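Local coordinates for protein HTH-type transcriptional regulator AscG (Escherichia coli, PDB 3BRQ) that represses transcription of the cryptic asc operon in Escherichia coli as a sequence-specific DNA-binding regulator of the LacI family, at residues I142-S154 with N173-A185. Sequence-based numbering, arbitrary orientation.
With SO4 (sulfate ion), chain F.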
loop_
_atom_site.group_PDB
_atom_site.type_symbol
_atom_site.label_atom_id
_atom_site.label_comp_id
_atom_site.label_asym_id
_atom_site.label_seq_id
_atom_site.Cartn_x
_atom_site.Cartn_y
_atom_site.Cartn_z
ATOM N N ILE B 142 5.834 -26.199 13.368
ATOM C CA ILE B 142 5.464 -24.876 12.911
ATOM C C ILE B 142 5.971 -24.701 11.468
ATOM O O ILE B 142 7.174 -24.864 11.231
ATOM C CB ILE B 142 6.099 -23.758 13.843
ATOM C CG1 ILE B 142 5.711 -23.986 15.323
ATOM C CG2 ILE B 142 5.732 -22.390 13.326
ATOM C CD1 ILE B 142 6.446 -23.063 16.352
ATOM N N ALA B 143 5.056 -24.390 10.547
ATOM C CA ALA B 143 5.397 -24.011 9.170
ATOM C C ALA B 143 5.838 -22.544 9.046
ATOM O O ALA B 143 5.484 -21.710 9.862
ATOM C CB ALA B 143 4.217 -24.313 8.232
ATOM N N PHE B 144 6.624 -22.220 8.033
ATOM C CA PHE B 144 7.083 -20.882 7.829
ATOM C C PHE B 144 7.037 -20.549 6.319
ATOM O O PHE B 144 7.567 -21.282 5.480
ATOM C CB PHE B 144 8.511 -20.699 8.360
ATOM C CG PHE B 144 8.951 -19.271 8.429
ATOM C CD1 PHE B 144 8.651 -18.463 9.569
ATOM C CD2 PHE B 144 9.691 -18.711 7.369
ATOM C CE1 PHE B 144 9.084 -17.104 9.615
ATOM C CE2 PHE B 144 10.147 -17.375 7.426
ATOM C CZ PHE B 144 9.862 -16.572 8.565
ATOM N N LEU B 145 6.329 -19.460 6.007
ATOM C CA LEU B 145 6.341 -18.864 4.684
ATOM C C LEU B 145 7.277 -17.651 4.573
ATOM O O LEU B 145 7.040 -16.603 5.177
ATOM C CB LEU B 145 4.929 -18.409 4.310
ATOM C CG LEU B 145 3.960 -19.314 3.542
ATOM C CD1 LEU B 145 3.952 -20.672 4.101
ATOM C CD2 LEU B 145 2.538 -18.708 3.579
ATOM N N THR B 146 8.319 -17.784 3.764
ATOM C CA THR B 146 9.270 -16.689 3.570
ATOM C C THR B 146 8.814 -15.637 2.598
ATOM O O THR B 146 7.879 -15.837 1.808
ATOM C CB THR B 146 10.694 -17.220 3.122
ATOM O OG1 THR B 146 10.719 -17.408 1.696
ATOM C CG2 THR B 146 10.929 -18.568 3.743
ATOM N N GLY B 147 9.428 -14.472 2.697
ATOM C CA GLY B 147 9.287 -13.460 1.643
ATOM C C GLY B 147 10.350 -13.673 0.601
ATOM O O GLY B 147 11.075 -14.709 0.647
ATOM N N SER B 148 10.546 -12.670 -0.279
ATOM C CA SER B 148 11.545 -12.807 -1.326
ATOM C C SER B 148 12.986 -12.993 -0.777
ATOM O O SER B 148 13.349 -12.469 0.282
ATOM C CB SER B 148 11.510 -11.625 -2.268
ATOM O OG SER B 148 11.774 -10.435 -1.566
HETATM N N MSE B 149 13.838 -13.723 -1.475
HETATM C CA MSE B 149 15.118 -14.011 -0.783
HETATM C C MSE B 149 16.191 -12.882 -0.893
HETATM O O MSE B 149 17.295 -12.968 -0.300
HETATM C CB MSE B 149 15.616 -15.413 -1.077
HETATM C CG MSE B 149 14.743 -16.542 -0.339
HETATM SE SE MSE B 149 14.152 -16.143 1.542
HETATM C CE MSE B 149 15.930 -16.302 2.325
ATOM N N ASP B 150 15.827 -11.826 -1.620
ATOM C CA ASP B 150 16.666 -10.641 -1.797
ATOM C C ASP B 150 16.395 -9.595 -0.715
ATOM O O ASP B 150 17.024 -8.528 -0.703
ATOM C CB ASP B 150 16.525 -10.023 -3.222
ATOM C CG ASP B 150 15.082 -9.561 -3.568
ATOM O OD1 ASP B 150 14.143 -9.859 -2.819
ATOM O OD2 ASP B 150 14.877 -8.922 -4.644
ATOM N N SER B 151 15.460 -9.885 0.199
ATOM C CA SER B 151 14.990 -8.840 1.147
ATOM C C SER B 151 15.610 -9.099 2.507
ATOM O O SER B 151 15.374 -10.145 3.047
ATOM C CB SER B 151 13.467 -8.928 1.296
ATOM O OG SER B 151 13.001 -8.429 2.552
ATOM N N PRO B 152 16.369 -8.141 3.064
ATOM C CA PRO B 152 16.855 -8.197 4.416
ATOM C C PRO B 152 15.805 -8.557 5.445
ATOM O O PRO B 152 16.104 -9.317 6.371
ATOM C CB PRO B 152 17.377 -6.770 4.647
ATOM C CG PRO B 152 17.840 -6.357 3.362
ATOM C CD PRO B 152 16.908 -6.962 2.373
ATOM N N THR B 153 14.589 -8.008 5.287
ATOM C CA THR B 153 13.535 -8.231 6.228
ATOM C C THR B 153 13.095 -9.673 6.152
ATOM O O THR B 153 12.813 -10.307 7.173
ATOM C CB THR B 153 12.311 -7.287 5.909
ATOM O OG1 THR B 153 12.714 -5.928 6.067
ATOM C CG2 THR B 153 11.121 -7.552 6.831
ATOM N N SER B 154 13.000 -10.201 4.942
ATOM C CA SER B 154 12.609 -11.593 4.743
ATOM C C SER B 154 13.670 -12.502 5.348
ATOM O O SER B 154 13.360 -13.489 6.054
ATOM C CB SER B 154 12.581 -11.902 3.267
ATOM O OG SER B 154 12.298 -13.260 3.127
ATOM N N ASN B 173 13.311 -28.634 10.008
ATOM C CA ASN B 173 12.899 -29.427 8.836
ATOM C C ASN B 173 12.530 -28.494 7.701
ATOM O O ASN B 173 11.474 -27.812 7.760
ATOM C CB ASN B 173 11.716 -30.369 9.184
ATOM C CG ASN B 173 11.258 -31.261 7.973
ATOM O OD1 ASN B 173 11.786 -31.176 6.885
ATOM N ND2 ASN B 173 10.270 -32.088 8.198
ATOM N N GLU B 174 13.377 -28.395 6.679
ATOM C CA GLU B 174 13.005 -27.465 5.555
ATOM C C GLU B 174 11.712 -27.789 4.809
ATOM O O GLU B 174 11.214 -26.943 4.029
ATOM C CB GLU B 174 14.146 -27.223 4.563
ATOM C CG GLU B 174 15.497 -26.988 5.249
ATOM C CD GLU B 174 15.952 -25.570 5.165
ATOM O OE1 GLU B 174 15.242 -24.736 4.555
ATOM O OE2 GLU B 174 17.039 -25.285 5.720
ATOM N N LYS B 175 11.142 -28.983 5.029
ATOM C CA LYS B 175 9.852 -29.278 4.398
ATOM C C LYS B 175 8.745 -28.431 4.967
ATOM O O LYS B 175 7.690 -28.290 4.341
ATOM C CB LYS B 175 9.504 -30.782 4.429
ATOM C CG LYS B 175 10.397 -31.582 3.439
ATOM C CD LYS B 175 10.120 -33.119 3.474
ATOM C CE LYS B 175 8.626 -33.363 3.434
ATOM N NZ LYS B 175 8.148 -34.694 2.879
ATOM N N LEU B 176 8.975 -27.889 6.164
ATOM C CA LEU B 176 8.030 -26.956 6.758
ATOM C C LEU B 176 8.244 -25.501 6.319
ATOM O O LEU B 176 7.560 -24.646 6.784
ATOM C CB LEU B 176 8.024 -27.045 8.287
ATOM C CG LEU B 176 7.382 -28.345 8.842
ATOM C CD1 LEU B 176 7.695 -28.511 10.338
ATOM C CD2 LEU B 176 5.851 -28.314 8.584
ATOM N N ILE B 177 9.257 -25.228 5.507
ATOM C CA ILE B 177 9.509 -23.853 5.041
ATOM C C ILE B 177 9.129 -23.783 3.572
ATOM O O ILE B 177 9.624 -24.577 2.747
ATOM C CB ILE B 177 11.014 -23.445 5.185
ATOM C CG1 ILE B 177 11.435 -23.416 6.688
ATOM C CG2 ILE B 177 11.238 -22.071 4.545
ATOM C CD1 ILE B 177 12.948 -23.552 6.924
ATOM N N ALA B 178 8.276 -22.839 3.240
ATOM C CA ALA B 178 7.817 -22.655 1.861
ATOM C C ALA B 178 8.300 -21.261 1.436
ATOM O O ALA B 178 8.044 -20.272 2.147
ATOM C CB ALA B 178 6.283 -22.712 1.829
ATOM N N ASN B 179 9.010 -21.160 0.308
ATOM C CA ASN B 179 9.519 -19.867 -0.160
ATOM C C ASN B 179 8.380 -19.109 -0.863
ATOM O O ASN B 179 7.665 -19.686 -1.684
ATOM C CB ASN B 179 10.690 -20.042 -1.113
ATOM C CG ASN B 179 11.900 -20.717 -0.456
ATOM O OD1 ASN B 179 12.587 -21.499 -1.102
ATOM N ND2 ASN B 179 12.173 -20.398 0.819
ATOM N N GLY B 180 8.162 -17.866 -0.484
ATOM C CA GLY B 180 7.015 -17.079 -0.951
ATOM C C GLY B 180 7.551 -15.778 -1.535
ATOM O O GLY B 180 8.784 -15.567 -1.617
ATOM N N LYS B 181 6.646 -14.902 -1.955
ATOM C CA LYS B 181 7.038 -13.711 -2.733
ATOM C C LYS B 181 6.279 -12.489 -2.265
ATOM O O LYS B 181 6.278 -11.501 -2.988
ATOM C CB LYS B 181 6.744 -13.848 -4.230
ATOM C CG LYS B 181 6.810 -15.220 -4.834
ATOM C CD LYS B 181 7.263 -15.212 -6.291
ATOM C CE LYS B 181 8.750 -15.708 -6.390
ATOM N NZ LYS B 181 9.107 -16.152 -7.790
ATOM N N TRP B 182 5.677 -12.564 -1.060
ATOM C CA TRP B 182 5.011 -11.467 -0.374
ATOM C C TRP B 182 3.591 -11.234 -0.922
ATOM O O TRP B 182 2.848 -10.463 -0.344
ATOM C CB TRP B 182 5.762 -10.108 -0.447
ATOM C CG TRP B 182 7.209 -10.016 -0.001
ATOM C CD1 TRP B 182 8.288 -9.772 -0.809
ATOM C CD2 TRP B 182 7.725 -10.092 1.329
ATOM N NE1 TRP B 182 9.430 -9.694 -0.069
ATOM C CE2 TRP B 182 9.119 -9.871 1.253
ATOM C CE3 TRP B 182 7.155 -10.330 2.574
ATOM C CZ2 TRP B 182 9.947 -9.882 2.372
ATOM C CZ3 TRP B 182 7.962 -10.321 3.683
ATOM C CH2 TRP B 182 9.346 -10.113 3.587
ATOM N N THR B 183 3.224 -11.888 -2.002
ATOM C CA THR B 183 1.863 -11.755 -2.589
ATOM C C THR B 183 0.872 -12.746 -1.923
ATOM O O THR B 183 1.303 -13.824 -1.459
ATOM C CB THR B 183 1.903 -12.095 -4.085
ATOM O OG1 THR B 183 2.271 -13.476 -4.229
ATOM C CG2 THR B 183 2.941 -11.178 -4.857
ATOM N N PRO B 184 -0.453 -12.410 -1.894
ATOM C CA PRO B 184 -1.485 -13.342 -1.429
ATOM C C PRO B 184 -1.436 -14.675 -2.187
ATOM O O PRO B 184 -1.439 -15.765 -1.509
ATOM C CB PRO B 184 -2.817 -12.603 -1.721
ATOM C CG PRO B 184 -2.461 -11.133 -1.720
ATOM C CD PRO B 184 -1.020 -11.100 -2.291
ATOM N N ALA B 185 -1.289 -14.613 -3.536
ATOM C CA ALA B 185 -1.182 -15.859 -4.324
ATOM C C ALA B 185 -0.038 -16.755 -3.835
ATOM O O ALA B 185 -0.158 -17.984 -3.822
ATOM C CB ALA B 185 -0.930 -15.564 -5.751
HETATM S S SO4 F . 13.010 -4.898 2.668
HETATM O O1 SO4 F . 13.733 -5.436 3.773
HETATM O O2 SO4 F . 13.972 -4.287 1.713
HETATM O O3 SO4 F . 12.102 -5.870 2.118
HETATM O O4 SO4 F . 12.087 -3.918 3.227
#
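Leu145 and Ala178 lie side by side on one face of a parallel strand pair, with Leu145 CD1 3.8 Å from Ala178 CB. Leu194 of helix 184-197 packs on both. Phe144 and Ile177 occupy the other face. Just past Phe144, the side chains of Thr146 and Ile177 cross at about a right angle, CG2 to CG2. Thr146 CG2 also lies in the plane of the Phe144 ring, at its edge. Three backbone hydrogen bonds join the two segments: Phe144 N to Leu176 O, Ala178 N to Phe144 O (2.8 Å) and Thr146 N to Ala178 O. Strands 142-145 and 177-178, with helix 152-167 between them, form a beta-alpha-beta unit of the periplasmic-binding-protein-like fold.

Beyond the strands, Thr146 OG1 sits between its backbone N and carbonyl carbon (chi1 85°). There it donates to Gly147 O (2.9 Å) and accepts weak bonds from Asn179 ND2 and Gly180 N.

Gly147 CA lies 3.5 Å from the centroid of the six-membered ring of Trp182, over its face, in a CH-pi contact. The ring lies where a CB on Gly147 would be. Ser154 CB rests against Trp182 CZ2. Trp182 NE1 donates to Ser148 OG (2.9 Å), which lies 25° out of the indole plane. Ser148 OG donates a hydrogen bond to Asp150 OD1 (2.7 Å). The tryptophan also stacks on Tyr31. With an alanine here, Gly147 and Ser154 would probably lose their cover and Ser148 OG its indole donor.

At the polar edge, Ser151 is the N-cap of helix 152-167, its OG accepting from Ser154 N. Ser151 OG and Thr153 OG1 also hold a sulfate (2.7 Å to O3 and 2.6 Å to O1), which Tyr84, Gly33 and Arg86 bind too. The sulfate probably came from the crystallisation liquor. Hydroxyls and an aromatic face gathered at the ends of parallel strands are consistent with the sugar-binding cleft of LacI-family regulators.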